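Local coordinates for protein N-acetylgalactosaminyltransferase 7 (Homo sapiens, PDB 6IWR) that belongs to the polypeptide GalNAc transferase family, pairing a GT-A glycosyltransferase domain with a ricin-type beta-trefoil lectin domain, at residues S360-Q365 against E410-E415. Numbering follows the deposited sequence.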
# COMPACT_ATOMS: atom_id res chain seq x y z
N SER A 360 29.70 -7.13 9.21
CA SER A 360 30.41 -7.20 7.92
C SER A 360 31.65 -6.30 7.91
O SER A 360 32.75 -6.75 7.59
CB SER A 360 29.49 -6.81 6.77
OG SER A 360 28.37 -7.66 6.71
N TYR A 361 31.48 -5.01 8.22
CA TYR A 361 32.64 -4.12 8.23
C TYR A 361 33.69 -4.61 9.23
O TYR A 361 34.87 -4.74 8.87
CB TYR A 361 32.22 -2.67 8.50
CG TYR A 361 31.10 -2.17 7.60
CD1 TYR A 361 31.10 -2.45 6.25
CD2 TYR A 361 30.04 -1.43 8.12
CE1 TYR A 361 30.08 -2.01 5.43
CE2 TYR A 361 29.02 -0.98 7.33
CZ TYR A 361 29.03 -1.26 5.98
OH TYR A 361 27.99 -0.82 5.18
N LYS A 362 33.28 -4.94 10.47
CA LYS A 362 34.24 -5.50 11.43
C LYS A 362 35.05 -6.64 10.82
O LYS A 362 36.29 -6.66 10.90
CB LYS A 362 33.54 -6.00 12.70
CG LYS A 362 33.15 -4.90 13.66
CD LYS A 362 33.14 -5.35 15.10
CE LYS A 362 31.81 -5.96 15.50
NZ LYS A 362 31.37 -5.44 16.82
N ILE A 363 34.36 -7.63 10.23
CA ILE A 363 35.08 -8.80 9.75
C ILE A 363 36.10 -8.39 8.69
O ILE A 363 37.27 -8.79 8.72
CB ILE A 363 34.11 -9.85 9.20
CG1 ILE A 363 33.33 -10.48 10.33
CG2 ILE A 363 34.87 -10.88 8.41
CD1 ILE A 363 32.24 -11.41 9.84
N TRP A 364 35.66 -7.59 7.73
CA TRP A 364 36.50 -7.28 6.59
C TRP A 364 37.65 -6.37 6.99
O TRP A 364 38.82 -6.66 6.69
CB TRP A 364 35.66 -6.63 5.49
CG TRP A 364 35.01 -7.58 4.55
CD1 TRP A 364 33.68 -7.67 4.26
CD2 TRP A 364 35.66 -8.55 3.72
NE1 TRP A 364 33.46 -8.62 3.31
CE2 TRP A 364 34.65 -9.18 2.95
CE3 TRP A 364 37.00 -8.93 3.53
CZ2 TRP A 364 34.93 -10.21 2.04
CZ3 TRP A 364 37.29 -9.93 2.62
CH2 TRP A 364 36.25 -10.56 1.88
N GLN A 365 37.35 -5.26 7.68
CA GLN A 365 38.37 -4.28 7.98
C GLN A 365 39.33 -4.73 9.07
O GLN A 365 40.40 -4.14 9.21
CB GLN A 365 37.72 -2.97 8.39
CG GLN A 365 37.11 -2.23 7.22
CD GLN A 365 36.31 -1.04 7.68
OE1 GLN A 365 36.87 -0.06 8.18
NE2 GLN A 365 34.98 -1.13 7.55
N GLU A 410 29.50 5.98 12.08
CA GLU A 410 30.46 6.80 12.80
C GLU A 410 31.71 6.01 13.20
O GLU A 410 32.80 6.59 13.31
CB GLU A 410 29.79 7.42 14.03
CG GLU A 410 29.04 8.76 13.81
CD GLU A 410 29.87 9.82 13.11
OE1 GLU A 410 29.29 10.65 12.36
OE2 GLU A 410 31.11 9.82 13.30
N VAL A 411 31.59 4.70 13.41
CA VAL A 411 32.78 3.96 13.83
C VAL A 411 33.52 3.37 12.63
O VAL A 411 34.74 3.20 12.69
CB VAL A 411 32.42 2.89 14.89
CG1 VAL A 411 31.12 2.25 14.58
CG2 VAL A 411 33.50 1.80 14.95
N TRP A 412 32.84 3.10 11.51
CA TRP A 412 33.44 2.30 10.44
C TRP A 412 33.62 3.02 9.11
O TRP A 412 34.54 2.68 8.38
CB TRP A 412 32.61 1.03 10.19
CG TRP A 412 32.67 0.08 11.34
CD1 TRP A 412 31.66 -0.24 12.22
CD2 TRP A 412 33.83 -0.63 11.79
NE1 TRP A 412 32.14 -1.13 13.18
CE2 TRP A 412 33.46 -1.37 12.94
CE3 TRP A 412 35.16 -0.69 11.35
CZ2 TRP A 412 34.37 -2.17 13.63
CZ3 TRP A 412 36.06 -1.49 12.05
CH2 TRP A 412 35.66 -2.21 13.17
N TRP A 413 32.78 4.00 8.77
CA TRP A 413 32.79 4.55 7.41
C TRP A 413 33.79 5.67 7.19
O TRP A 413 33.91 6.14 6.05
CB TRP A 413 31.41 5.08 7.01
CG TRP A 413 30.42 4.05 6.58
CD1 TRP A 413 30.38 2.73 6.95
CD2 TRP A 413 29.31 4.26 5.69
NE1 TRP A 413 29.31 2.10 6.35
CE2 TRP A 413 28.63 3.02 5.58
CE3 TRP A 413 28.82 5.37 4.99
CZ2 TRP A 413 27.50 2.86 4.78
CZ3 TRP A 413 27.69 5.21 4.20
CH2 TRP A 413 27.04 3.96 4.10
N ASP A 414 34.48 6.13 8.22
CA ASP A 414 35.43 7.23 8.07
C ASP A 414 34.87 8.36 7.22
O ASP A 414 33.78 8.88 7.49
CB ASP A 414 36.73 6.75 7.43
CG ASP A 414 37.32 5.56 8.14
OD1 ASP A 414 37.05 5.40 9.34
OD2 ASP A 414 38.02 4.77 7.47
N GLU A 415 35.62 8.76 6.19
CA GLU A 415 35.28 9.93 5.39
C GLU A 415 33.96 9.66 4.70
O GLU A 415 33.26 10.59 4.29
CB GLU A 415 36.39 10.27 4.38
CG GLU A 415 37.02 9.09 3.64
CD GLU A 415 38.47 8.85 4.08
OE1 GLU A 415 39.31 8.48 3.22
OE2 GLU A 415 38.75 9.06 5.28
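Two consecutive tryptophans, Trp412 and Trp413, reach one turn of helix 355-365 by different means, the first with a ring face and the second with a ring edge. The indole of Trp413 aims its edge at the face of the Tyr361 ring in an offset edge-to-face pair, the planes 77° apart and the centroid of its five-membered ring 5.0 Å from that of the phenol. Tyr361 CE2 lies near the indole plane. With CG anti to its carbonyl carbon, Tyr361 holds its ring beside Trp413. Tyr361 CB sits over the rim of the Trp412 face, 4.0 Å from Trp412 CG. Beside it on that face, Lys362 CA makes a CH-pi contact, 4.2 Å from the centroid of the six-membered ring and 23° off its normal. Val411 CG2, from the same segment as the indole, packs on the opposite face, toward the rim. In this GT-A and beta-trefoil protein, the contact packs the C-terminal part of helix 355-365 against the end region of helix 400-412. Gln365 CD lies 3.9 Å from Trp412 CE3, amide and indole planes 79° apart. Lys362 NZ forms a salt bridge with Glu358 and a hydrogen bond with Leu344 O. Beyond the second helix, Asp414 takes positive phi and forms a salt bridge with Arg442, and Trp413 stacks with Phe450 of helix 450-457.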